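Local coordinates for protein galactan 1,3-beta-galactosidase (Phanerochaete chrysosporium, PDB 7BYS) that probably cleaves beta-1,3-linked galactose units from the chain ends of galactan, as a family 43 glycoside hydrolase that also carries a carbohydrate-binding module, at residues N15-G23 against Y32-H40; A43-Y51 against R61-I69. All blocks are in the same frame, centred on the assembly; numbering follows the deposited sequence.

Contact 1: residues N15-G23 against Y32-H40; sequences NTIQAHGAG and YWFGEDKSH
In this buried antiparallel beta contact His20 pairs with Glu36 and Gly23 with Phe34, along the hairpin of strands 22-27 and 30-36 and the turn of chain leading into it. Both are hydrogen-bonded pairs. Glu36 N reaches His20 O at 2.7 Å, in the carbonyl plane and nearly straight. The register shifts by one residue between them, a beta bulge, and the chain turns a corner at Gly21. Such four-stranded antiparallel sheets are the blades of the five-bladed beta-propeller of family 43, and this hairpin forms the inner part of one. The Glu36 side chain lies close to Glu81 and Arg82, which bind galactose in another structure; its OE2 accepts from Arg82 N.

Beyond the strand, Gln18 OE1 takes Lys38 N at 3.0 Å and His20 NE2 at 2.9 Å, from opposite faces of its amide plane. A bend at chi2 (-72°) folds the Gln18 amide back to meet them. A leucine at Gln18 would probably leave Lys38 N and His20 NE2 without their shared acceptor and the imidazole freer to turn. Next to Gln18, Ala19 CB sits over the five-membered ring of Trp33, 3.6 Å from its centroid. Ile17 CG2 covers the six-membered ring on the same face.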
ATOM      1  N   ASN A  15       9.426 -14.289  -7.769  1.00 13.36           N
ATOM      2  CA  ASN A  15       7.984 -14.446  -7.708  1.00 12.49           C
ATOM      3  C   ASN A  15       7.368 -13.184  -7.125  1.00 13.44           C
ATOM      4  O   ASN A  15       7.951 -12.526  -6.262  1.00 13.89           O
ATOM      5  CB  ASN A  15       7.619 -15.628  -6.814  1.00 16.07           C
ATOM      6  CG  ASN A  15       8.054 -16.949  -7.402  1.00 17.20           C
ATOM      7  OD1 ASN A  15       7.854 -17.197  -8.591  1.00 18.27           O
ATOM      8  ND2 ASN A  15       8.648 -17.807  -6.573  1.00 15.54           N
ATOM      9  N   THR A  16       6.186 -12.839  -7.619  1.00 12.49           N
ATOM     10  CA  THR A  16       5.485 -11.667  -7.109  1.00 13.55           C
ATOM     11  C   THR A  16       5.216 -11.811  -5.611  1.00 11.35           C
ATOM     12  O   THR A  16       4.767 -12.862  -5.143  1.00 12.14           O
ATOM     13  CB  THR A  16       4.174 -11.474  -7.869  0.58 17.20           C
ATOM     14  OG1 THR A  16       4.433 -11.556  -9.277  0.58 19.86           O
ATOM     15  CG2 THR A  16       3.572 -10.111  -7.552  0.58 19.40           C
ATOM     16  N   ILE A  17       5.542 -10.765  -4.851  1.00 11.10           N
ATOM     17  CA  ILE A  17       5.317 -10.787  -3.408  1.00  9.34           C
ATOM     18  C   ILE A  17       3.822 -10.840  -3.135  1.00 10.23           C
ATOM     19  O   ILE A  17       3.040 -10.096  -3.748  1.00 10.66           O
ATOM     20  CB  ILE A  17       5.959  -9.551  -2.763  1.00 10.13           C
ATOM     21  CG1 ILE A  17       7.484  -9.658  -2.861  1.00 12.06           C
ATOM     22  CG2 ILE A  17       5.513  -9.405  -1.300  1.00 10.39           C
ATOM     23  CD1 ILE A  17       8.216  -8.406  -2.452  1.00 12.08           C
ATOM     24  N   GLN A  18       3.419 -11.733  -2.226  1.00 10.17           N
ATOM     25  CA  GLN A  18       2.028 -11.937  -1.824  1.00  8.19           C
ATOM     26  C   GLN A  18       1.921 -11.671  -0.326  1.00 10.35           C
ATOM     27  O   GLN A  18       1.913 -12.603   0.482  1.00 10.73           O
ATOM     28  CB  GLN A  18       1.581 -13.345  -2.171  1.00 11.90           C
ATOM     29  CG  GLN A  18       1.465 -13.570  -3.677  1.00 11.18           C
ATOM     30  CD  GLN A  18       0.284 -12.848  -4.276  1.00 12.11           C
ATOM     31  OE1 GLN A  18      -0.580 -12.351  -3.558  1.00 12.71           O
ATOM     32  NE2 GLN A  18       0.244 -12.776  -5.602  1.00 15.16           N
ATOM     33  N   ALA A  19       1.841 -10.396   0.039  1.00  9.27           N
ATOM     34  CA  ALA A  19       1.805  -9.984   1.441  1.00  9.02           C
ATOM     35  C   ALA A  19       0.949  -8.720   1.570  1.00  8.12           C
ATOM     36  O   ALA A  19       1.391  -7.654   1.996  1.00  8.75           O
ATOM     37  CB  ALA A  19       3.223  -9.809   1.979  1.00  9.80           C
ATOM     38  N   HIS A  20      -0.309  -8.823   1.152  1.00  8.48           N
ATOM     39  CA  HIS A  20      -1.237  -7.700   1.223  1.00  7.93           C
ATOM     40  C   HIS A  20      -1.708  -7.489   2.659  1.00  8.89           C
ATOM     41  O   HIS A  20      -1.692  -8.407   3.478  1.00  9.09           O
ATOM     42  CB  HIS A  20      -2.393  -7.976   0.265  1.00  9.39           C
ATOM     43  CG  HIS A  20      -1.935  -8.487  -1.071  1.00  9.96           C
ATOM     44  ND1 HIS A  20      -1.569  -7.645  -2.099  1.00 11.56           N
ATOM     45  CD2 HIS A  20      -1.741  -9.748  -1.529  1.00  9.68           C
ATOM     46  CE1 HIS A  20      -1.184  -8.363  -3.141  1.00  8.59           C
ATOM     47  NE2 HIS A  20      -1.288  -9.644  -2.827  1.00 10.09           N
ATOM     48  N   GLY A  21      -2.114  -6.263   2.969  1.00  7.00           N
ATOM     49  CA  GLY A  21      -2.489  -5.974   4.348  1.00  8.03           C
ATOM     50  C   GLY A  21      -1.308  -6.056   5.300  1.00  8.49           C
ATOM     51  O   GLY A  21      -1.443  -6.605   6.410  1.00  9.80           O
ATOM     52  N   ALA A  22      -0.167  -5.481   4.903  1.00  6.80           N
ATOM     53  CA  ALA A  22       1.139  -5.696   5.532  1.00  8.03           C
ATOM     54  C   ALA A  22       1.119  -5.541   7.045  1.00  8.77           C
ATOM     55  O   ALA A  22       0.522  -4.608   7.589  1.00  9.08           O
ATOM     56  CB  ALA A  22       2.120  -4.655   4.991  1.00  9.77           C
ATOM     57  N   GLY A  23       1.853  -6.426   7.710  1.00  8.00           N
ATOM     58  CA  GLY A  23       2.325  -6.206   9.063  1.00  8.61           C
ATOM     59  C   GLY A  23       3.831  -6.389   9.090  1.00  9.38           C
ATOM     60  O   GLY A  23       4.351  -7.385   8.565  1.00 10.13           O
ATOM     61  N   TYR A  32      10.674  -8.476   9.025  1.00 11.36           N
ATOM     62  CA  TYR A  32       9.730  -9.520   8.650  1.00 10.07           C
ATOM     63  C   TYR A  32       8.472  -8.849   8.129  1.00  9.71           C
ATOM     64  O   TYR A  32       7.890  -8.001   8.811  1.00 11.10           O
ATOM     65  CB  TYR A  32       9.402 -10.430   9.849  1.00  9.90           C
ATOM     66  CG  TYR A  32      10.601 -11.202  10.322  1.00 12.20           C
ATOM     67  CD1 TYR A  32      11.575 -10.598  11.118  1.00 12.42           C
ATOM     68  CD2 TYR A  32      10.781 -12.525   9.949  1.00 14.25           C
ATOM     69  CE1 TYR A  32      12.704 -11.305  11.528  1.00 14.54           C
ATOM     70  CE2 TYR A  32      11.905 -13.233  10.359  1.00 14.30           C
ATOM     71  CZ  TYR A  32      12.854 -12.614  11.138  1.00 15.81           C
ATOM     72  OH  TYR A  32      13.968 -13.322  11.542  1.00 19.42           O
ATOM     73  N   TRP A  33       8.076  -9.209   6.918  1.00  9.07           N
ATOM     74  CA  TRP A  33       6.858  -8.713   6.294  1.00  7.79           C
ATOM     75  C   TRP A  33       5.871  -9.870   6.250  1.00  8.68           C
ATOM     76  O   TRP A  33       6.110 -10.868   5.564  1.00  9.67           O
ATOM     77  CB  TRP A  33       7.208  -8.179   4.903  1.00  8.30           C
ATOM     78  CG  TRP A  33       6.061  -7.617   4.107  1.00  9.22           C
ATOM     79  CD1 TRP A  33       4.742  -7.542   4.469  1.00  8.41           C
ATOM     80  CD2 TRP A  33       6.149  -7.052   2.788  1.00  8.77           C
ATOM     81  NE1 TRP A  33       4.010  -6.965   3.450  1.00  8.44           N
ATOM     82  CE2 TRP A  33       4.848  -6.663   2.406  1.00  8.49           C
ATOM     83  CE3 TRP A  33       7.205  -6.858   1.883  1.00  9.65           C
ATOM     84  CZ2 TRP A  33       4.577  -6.068   1.169  1.00  9.21           C
ATOM     85  CZ3 TRP A  33       6.936  -6.276   0.657  1.00  9.50           C
ATOM     86  CH2 TRP A  33       5.635  -5.890   0.303  1.00  9.87           C
ATOM     87  N   PHE A  34       4.794  -9.753   7.025  1.00  8.34           N
ATOM     88  CA  PHE A  34       3.690 -10.696   7.015  1.00  8.22           C
ATOM     89  C   PHE A  34       2.546 -10.106   6.211  1.00  8.55           C
ATOM     90  O   PHE A  34       2.310  -8.901   6.247  1.00  8.97           O
ATOM     91  CB  PHE A  34       3.175 -10.942   8.434  1.00  9.30           C
ATOM     92  CG  PHE A  34       4.212 -11.470   9.369  1.00  8.67           C
ATOM     93  CD1 PHE A  34       5.008 -10.612  10.105  1.00 10.27           C
ATOM     94  CD2 PHE A  34       4.388 -12.830   9.515  1.00  9.89           C
ATOM     95  CE1 PHE A  34       5.979 -11.102  10.972  1.00 10.90           C
ATOM     96  CE2 PHE A  34       5.363 -13.324  10.378  1.00 11.88           C
ATOM     97  CZ  PHE A  34       6.156 -12.463  11.099  1.00  9.24           C
ATOM     98  N   GLY A  35       1.814 -10.957   5.507  1.00  8.00           N
ATOM     99  CA  GLY A  35       0.685 -10.418   4.778  1.00  8.84           C
ATOM    100  C   GLY A  35      -0.214 -11.517   4.273  1.00  8.97           C
ATOM    101  O   GLY A  35       0.034 -12.706   4.484  1.00  9.97           O
ATOM    102  N   GLU A  36      -1.279 -11.090   3.599  1.00  8.83           N
ATOM    103  CA  GLU A  36      -2.229 -12.014   2.987  1.00  9.22           C
ATOM    104  C   GLU A  36      -1.680 -12.524   1.658  1.00  7.70           C
ATOM    105  O   GLU A  36      -1.327 -11.734   0.777  1.00 10.23           O
ATOM    106  CB  GLU A  36      -3.551 -11.290   2.733  1.00  9.57           C
ATOM    107  CG  GLU A  36      -4.109 -10.582   3.951  1.00 10.60           C
ATOM    108  CD  GLU A  36      -4.957  -9.380   3.583  1.00 13.29           C
ATOM    109  OE1 GLU A  36      -5.294  -9.214   2.390  1.00 14.78           O
ATOM    110  OE2 GLU A  36      -5.268  -8.566   4.468  1.00 10.46           O
ATOM    111  N   ASP A  37      -1.640 -13.851   1.494  1.00 10.39           N
ATOM    112  CA  ASP A  37      -1.286 -14.448   0.207  1.00 11.63           C
ATOM    113  C   ASP A  37      -2.550 -14.492  -0.640  1.00 11.88           C
ATOM    114  O   ASP A  37      -3.497 -15.208  -0.319  1.00 13.10           O
ATOM    115  CB  ASP A  37      -0.722 -15.849   0.430  1.00 11.39           C
ATOM    116  CG  ASP A  37      -0.258 -16.519  -0.854  1.00 17.39           C
ATOM    117  OD1 ASP A  37      -0.631 -16.072  -1.956  1.00 15.15           O
ATOM    118  OD2 ASP A  37       0.486 -17.517  -0.762  1.00 15.99           O
ATOM    119  N   LYS A  38      -2.581 -13.717  -1.716  1.00 11.82           N
ATOM    120  CA  LYS A  38      -3.750 -13.681  -2.584  1.00 12.44           C
ATOM    121  C   LYS A  38      -3.418 -14.203  -3.978  1.00 13.40           C
ATOM    122  O   LYS A  38      -4.033 -13.796  -4.956  1.00 12.43           O
ATOM    123  CB  LYS A  38      -4.342 -12.274  -2.638  1.00 12.94           C
ATOM    124  CG  LYS A  38      -4.857 -11.803  -1.280  1.00 12.66           C
ATOM    125  CD  LYS A  38      -5.449 -10.395  -1.330  1.00 15.58           C
ATOM    126  CE  LYS A  38      -6.827 -10.340  -0.657  1.00 17.52           C
ATOM    127  NZ  LYS A  38      -6.848 -10.898   0.737  1.00 19.67           N
ATOM    128  N   SER A  39      -2.467 -15.138  -4.075  1.00 14.11           N
ATOM    129  CA  SER A  39      -1.932 -15.524  -5.379  1.00 15.53           C
ATOM    130  C   SER A  39      -2.955 -16.208  -6.273  1.00 25.36           C
ATOM    131  O   SER A  39      -2.728 -16.297  -7.484  1.00 23.59           O
ATOM    132  CB  SER A  39      -0.710 -16.421  -5.215  1.00 18.86           C
ATOM    133  OG  SER A  39      -1.055 -17.560  -4.464  1.00 22.15           O
ATOM    134  N   HIS A  40      -4.062 -16.701  -5.725  1.00 19.64           N
ATOM    135  CA  HIS A  40      -5.108 -17.255  -6.576  1.00 24.48           C
ATOM    136  C   HIS A  40      -6.314 -16.328  -6.700  1.00 19.56           C
ATOM    137  O   HIS A  40      -7.428 -16.772  -7.007  1.00 18.92           O
ATOM    138  CB  HIS A  40      -5.450 -18.687  -6.178  1.00 30.35           C
ATOM    139  CG  HIS A  40      -4.331 -19.646  -6.451  1.00 40.15           C
ATOM    140  ND1 HIS A  40      -3.910 -20.592  -5.541  1.00 45.88           N
ATOM    141  CD2 HIS A  40      -3.517 -19.772  -7.527  1.00 38.92           C
ATOM    142  CE1 HIS A  40      -2.898 -21.274  -6.054  1.00 42.62           C
ATOM    143  NE2 HIS A  40      -2.640 -20.795  -7.258  1.00 48.53           N
TER

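Contact 2: residues A43-Y51 against R61-I69; sequences ALFKAVSCY and RQNDALSPI
Val48 O is gripped by two backbone donors, Ala65 N at 2.8 Å and Leu66 N at 3.3 Å. The first comes in nearly along the carbonyl axis, the second on a lone pair. In return Val48 N donates to Leu66 O. Two residues facing one make a classic beta bulge. Val48 CB rests against Leu66 CB, and Ala65 CB lies near Cys50 CB. Cys50 is tied by a disulfide to Cys119.

This is the outer side of a propeller blade. Strand 48-53 is flanked by strand 30-36 on one side and by the edge strand 60-61 on the other. Past that edge strand the chain runs on as a loop beside 43-51. Tyr51 and Arg61 form a non-hydrogen-bonded pair, followed by a bond from Gln62 N to Cys50 O.

The Arg61 chain is extended from CG to NE, which lays it across the Tyr51 ring. Its CG stands over one face of the ring, 4.0 Å from the centroid. Tyr51 OH, hydrogen-bonded to Gln18 N, lies over one face of the guanidinium, and the two planes are 30° apart. Arg61 NH2 meets the syn lone pair of Asp64 OD1 at 3.0 Å and also pairs with Asp37. One water accepts from Cys50 N and Arg61 NE, and donates to Gln62 O and Asp64 OD1. It thus links both segments through backbone and side chain.

At the far end, Phe45 CG is anti to the backbone N (chi1 -178°). This brings ring atom CE2 within 3.6 Å of Pro68 N, and CZ as close to Leu66 O.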
ATOM      1  N   ALA A  43     -10.446 -13.678  -2.169  1.00 13.25           N
ATOM      2  CA  ALA A  43     -10.595 -12.918  -0.939  1.00 13.76           C
ATOM      3  C   ALA A  43     -10.509 -13.804   0.293  1.00 16.43           C
ATOM      4  O   ALA A  43     -10.452 -13.281   1.416  1.00 19.71           O
ATOM      5  CB  ALA A  43     -11.937 -12.178  -0.947  1.00 16.54           C
ATOM      6  N   LEU A  44     -10.486 -15.121   0.105  1.00 13.46           N
ATOM      7  CA  LEU A  44     -10.516 -16.085   1.191  1.00 14.63           C
ATOM      8  C   LEU A  44      -9.101 -16.509   1.558  1.00 15.31           C
ATOM      9  O   LEU A  44      -8.133 -16.223   0.858  1.00 15.82           O
ATOM     10  CB  LEU A  44     -11.352 -17.298   0.785  1.00 17.51           C
ATOM     11  CG  LEU A  44     -12.728 -16.930   0.224  1.00 18.23           C
ATOM     12  CD1 LEU A  44     -13.486 -18.167  -0.249  1.00 20.87           C
ATOM     13  CD2 LEU A  44     -13.522 -16.168   1.271  1.00 17.95           C
ATOM     14  N   PHE A  45      -8.993 -17.220   2.672  1.00 13.28           N
ATOM     15  CA  PHE A  45      -7.695 -17.466   3.282  1.00 13.52           C
ATOM     16  C   PHE A  45      -6.924 -18.538   2.524  1.00 14.12           C
ATOM     17  O   PHE A  45      -7.400 -19.672   2.375  1.00 15.07           O
ATOM     18  CB  PHE A  45      -7.894 -17.888   4.730  1.00 12.27           C
ATOM     19  CG  PHE A  45      -6.615 -18.120   5.484  1.00 11.36           C
ATOM     20  CD1 PHE A  45      -5.538 -17.252   5.346  1.00 10.75           C
ATOM     21  CD2 PHE A  45      -6.500 -19.184   6.364  1.00 10.90           C
ATOM     22  CE1 PHE A  45      -4.381 -17.446   6.061  1.00 11.97           C
ATOM     23  CE2 PHE A  45      -5.335 -19.380   7.083  1.00 12.88           C
ATOM     24  CZ  PHE A  45      -4.272 -18.518   6.922  1.00 12.55           C
ATOM     25  N   LYS A  46      -5.730 -18.178   2.061  1.00 12.18           N
ATOM     26  CA  LYS A  46      -4.744 -19.120   1.562  1.00 12.51           C
ATOM     27  C   LYS A  46      -3.561 -19.261   2.505  1.00 13.11           C
ATOM     28  O   LYS A  46      -3.190 -20.382   2.860  1.00 13.61           O
ATOM     29  CB  LYS A  46      -4.246 -18.696   0.173  1.00 12.75           C
ATOM     30  CG  LYS A  46      -3.156 -19.612  -0.378  1.00 14.73           C
ATOM     31  CD  LYS A  46      -2.749 -19.193  -1.781  1.00 19.14           C
ATOM     32  CE  LYS A  46      -1.586 -20.029  -2.292  1.00 21.37           C
ATOM     33  NZ  LYS A  46      -2.026 -21.402  -2.665  1.00 34.06           N
ATOM     34  N   ALA A  47      -2.956 -18.144   2.927  1.00 11.43           N
ATOM     35  CA  ALA A  47      -1.866 -18.198   3.892  1.00 10.55           C
ATOM     36  C   ALA A  47      -1.566 -16.795   4.387  1.00  8.84           C
ATOM     37  O   ALA A  47      -1.844 -15.802   3.704  1.00 10.11           O
ATOM     38  CB  ALA A  47      -0.599 -18.791   3.270  1.00 12.13           C
ATOM     39  N   VAL A  48      -0.982 -16.723   5.581  1.00  9.33           N
ATOM     40  CA  VAL A  48      -0.217 -15.547   5.988  1.00  7.71           C
ATOM     41  C   VAL A  48       1.225 -15.843   5.593  1.00 10.57           C
ATOM     42  O   VAL A  48       1.833 -16.782   6.114  1.00  9.55           O
ATOM     43  CB  VAL A  48      -0.337 -15.260   7.492  1.00  9.33           C
ATOM     44  CG1 VAL A  48       0.587 -14.094   7.881  1.00 10.22           C
ATOM     45  CG2 VAL A  48      -1.777 -14.928   7.870  1.00 10.96           C
ATOM     46  N   SER A  49       1.758 -15.064   4.656  1.00  9.39           N
ATOM     47  CA  SER A  49       3.121 -15.206   4.188  1.00  9.28           C
ATOM     48  C   SER A  49       4.110 -14.581   5.166  1.00 11.08           C
ATOM     49  O   SER A  49       3.741 -13.824   6.075  1.00 10.97           O
ATOM     50  CB  SER A  49       3.269 -14.534   2.829  1.00 10.78           C
ATOM     51  OG  SER A  49       2.857 -13.174   2.932  1.00 11.73           O
ATOM     52  N   CYS A  50       5.385 -14.912   4.970  1.00 10.42           N
ATOM     53  CA  CYS A  50       6.461 -14.379   5.790  1.00 10.65           C
ATOM     54  C   CYS A  50       7.673 -14.171   4.902  1.00 11.55           C
ATOM     55  O   CYS A  50       8.229 -15.147   4.382  1.00 13.50           O
ATOM     56  CB  CYS A  50       6.811 -15.359   6.918  1.00 11.77           C
ATOM     57  SG  CYS A  50       7.794 -14.580   8.269  1.00 14.23           S
ATOM     58  N   TYR A  51       8.087 -12.915   4.750  1.00 10.73           N
ATOM     59  CA  TYR A  51       9.266 -12.548   3.978  1.00 12.04           C
ATOM     60  C   TYR A  51      10.247 -11.830   4.890  1.00 11.58           C
ATOM     61  O   TYR A  51       9.842 -11.065   5.765  1.00 11.17           O
ATOM     62  CB  TYR A  51       8.907 -11.589   2.837  1.00 10.83           C
ATOM     63  CG  TYR A  51       7.965 -12.134   1.795  1.00 10.80           C
ATOM     64  CD1 TYR A  51       6.606 -12.184   2.029  1.00  9.83           C
ATOM     65  CD2 TYR A  51       8.445 -12.574   0.562  1.00  9.40           C
ATOM     66  CE1 TYR A  51       5.736 -12.679   1.079  1.00  9.06           C
ATOM     67  CE2 TYR A  51       7.580 -13.069  -0.406  1.00  9.20           C
ATOM     68  CZ  TYR A  51       6.229 -13.120  -0.145  1.00 10.01           C
ATOM     69  OH  TYR A  51       5.325 -13.599  -1.072  1.00 10.81           O
ATOM     70  N   ARG A  61      11.348 -15.079   0.665  1.00 11.89           N
ATOM     71  CA  ARG A  61      10.156 -15.755   1.162  1.00 11.93           C
ATOM     72  C   ARG A  61      10.510 -16.991   1.981  1.00 15.22           C
ATOM     73  O   ARG A  61      11.220 -17.887   1.505  1.00 14.65           O
ATOM     74  CB  ARG A  61       9.211 -16.117   0.020  1.00 10.16           C
ATOM     75  CG  ARG A  61       7.867 -16.541   0.554  1.00 10.79           C
ATOM     76  CD  ARG A  61       6.825 -16.718  -0.514  1.00 11.86           C
ATOM     77  NE  ARG A  61       5.541 -16.983   0.119  1.00 12.64           N
ATOM     78  CZ  ARG A  61       4.376 -17.060  -0.514  1.00 14.31           C
ATOM     79  NH1 ARG A  61       4.321 -16.881  -1.830  1.00 18.41           N
ATOM     80  NH2 ARG A  61       3.264 -17.322   0.171  1.00 13.54           N
ATOM     81  N   GLN A  62      10.017 -17.035   3.212  1.00 12.68           N
ATOM     82  CA  GLN A  62      10.144 -18.204   4.069  1.00 10.61           C
ATOM     83  C   GLN A  62       8.853 -19.007   4.013  1.00 11.81           C
ATOM     84  O   GLN A  62       7.876 -18.619   3.366  1.00 12.08           O
ATOM     85  CB  GLN A  62      10.452 -17.780   5.511  1.00 14.11           C
ATOM     86  CG  GLN A  62      11.501 -16.691   5.617  1.00 13.60           C
ATOM     87  CD  GLN A  62      12.837 -17.141   5.082  1.00 16.30           C
ATOM     88  OE1 GLN A  62      13.319 -18.220   5.426  1.00 16.88           O
ATOM     89  NE2 GLN A  62      13.448 -16.315   4.234  1.00 16.65           N
ATOM     90  N   ASN A  63       8.857 -20.155   4.686  1.00 13.28           N
ATOM     91  CA  ASN A  63       7.626 -20.923   4.806  1.00 13.37           C
ATOM     92  C   ASN A  63       6.523 -20.046   5.405  1.00 12.95           C
ATOM     93  O   ASN A  63       6.783 -19.142   6.202  1.00 13.20           O
ATOM     94  CB  ASN A  63       7.876 -22.174   5.657  1.00 14.50           C
ATOM     95  CG  ASN A  63       8.810 -23.166   4.967  1.00 16.81           C
ATOM     96  OD1 ASN A  63       8.556 -23.590   3.840  1.00 19.16           O
ATOM     97  ND2 ASN A  63       9.901 -23.524   5.636  1.00 17.76           N
ATOM     98  N   ASP A  64       5.285 -20.296   4.988  1.00 11.81           N
ATOM     99  CA  ASP A  64       4.170 -19.471   5.438  1.00 12.81           C
ATOM    100  C   ASP A  64       4.067 -19.465   6.960  1.00 13.33           C
ATOM    101  O   ASP A  64       4.296 -20.479   7.625  1.00 14.47           O
ATOM    102  CB  ASP A  64       2.864 -19.977   4.832  1.00 11.88           C
ATOM    103  CG  ASP A  64       2.774 -19.723   3.340  1.00 12.44           C
ATOM    104  OD1 ASP A  64       3.396 -18.758   2.851  1.00 13.93           O
ATOM    105  OD2 ASP A  64       2.057 -20.490   2.659  1.00 15.04           O
ATOM    106  N   ALA A  65       3.718 -18.305   7.510  1.00 11.13           N
ATOM    107  CA  ALA A  65       3.588 -18.187   8.954  1.00 10.26           C
ATOM    108  C   ALA A  65       2.275 -18.768   9.472  1.00 12.03           C
ATOM    109  O   ALA A  65       2.218 -19.237  10.615  1.00 11.74           O
ATOM    110  CB  ALA A  65       3.697 -16.718   9.364  1.00 11.61           C
ATOM    111  N   LEU A  66       1.212 -18.733   8.671  1.00 10.72           N
ATOM    112  CA  LEU A  66      -0.073 -19.287   9.084  1.00 11.09           C
ATOM    113  C   LEU A  66      -0.736 -19.956   7.889  1.00 11.07           C
ATOM    114  O   LEU A  66      -0.749 -19.409   6.782  1.00 13.92           O
ATOM    115  CB  LEU A  66      -1.008 -18.220   9.699  1.00 12.26           C
ATOM    116  CG  LEU A  66      -2.247 -18.804  10.385  1.00 12.48           C
ATOM    117  CD1 LEU A  66      -1.823 -19.513  11.656  1.00 13.11           C
ATOM    118  CD2 LEU A  66      -3.271 -17.715  10.679  1.00 12.60           C
ATOM    119  N   SER A  67      -1.274 -21.145   8.110  1.00 13.81           N
ATOM    120  CA  SER A  67      -1.851 -21.957   7.054  1.00 16.73           C
ATOM    121  C   SER A  67      -3.266 -22.343   7.443  1.00 11.70           C
ATOM    122  O   SER A  67      -3.616 -22.335   8.626  1.00 13.87           O
ATOM    123  CB  SER A  67      -1.010 -23.220   6.836  1.00 17.52           C
ATOM    124  OG  SER A  67       0.299 -22.867   6.439  1.00 22.05           O
ATOM    125  N   PRO A  68      -4.108 -22.685   6.469  1.00 14.36           N
ATOM    126  CA  PRO A  68      -5.512 -22.970   6.778  1.00 12.69           C
ATOM    127  C   PRO A  68      -5.702 -24.274   7.531  1.00 15.86           C
ATOM    128  O   PRO A  68      -4.882 -25.193   7.469  1.00 17.27           O
ATOM    129  CB  PRO A  68      -6.172 -23.043   5.396  1.00 17.02           C
ATOM    130  CG  PRO A  68      -5.238 -22.328   4.487  1.00 17.96           C
ATOM    131  CD  PRO A  68      -3.880 -22.625   5.016  1.00 16.47           C
ATOM    132  N   ILE A  69      -6.805 -24.328   8.266  1.00 12.67           N
ATOM    133  CA  ILE A  69      -7.262 -25.550   8.917  1.00 12.83           C
ATOM    134  C   ILE A  69      -8.733 -25.731   8.572  1.00 14.57           C
ATOM    135  O   ILE A  69      -9.573 -24.890   8.932  1.00 14.20           O
ATOM    136  CB  ILE A  69      -7.074 -25.509  10.442  1.00 12.56           C
ATOM    137  CG1 ILE A  69      -5.625 -25.186  10.815  1.00 15.95           C
ATOM    138  CG2 ILE A  69      -7.493 -26.840  11.054  1.00 14.31           C
ATOM    139  CD1 ILE A  69      -5.400 -25.067  12.326  1.00 17.34           C
TER
HETATM  140  O   HOH W   1       5.595 -17.226   3.081  1.00 11.52           O

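The two contacts are neighbouring parts of one blade, with centres about 8 Å apart. Strand 30-36 of contact 1 lies next to strand 48-53 of contact 2, and Trp33 N bonds to Tyr51 O at 2.8 Å. Gln18 ties the two contacts further: Gln18 O meets Ser49 OG at 2.7 Å. Phe34 CE2 packs on Cys50 SG at 3.5 Å. Contact 1 is nearer the galactose site: the Glu36 side chain is about 3 Å from that of Glu81, nearest atoms. In contact 2 the Phe45 side chain stays about 8 Å from that of Glu81. No sugar is bound there in this apo model.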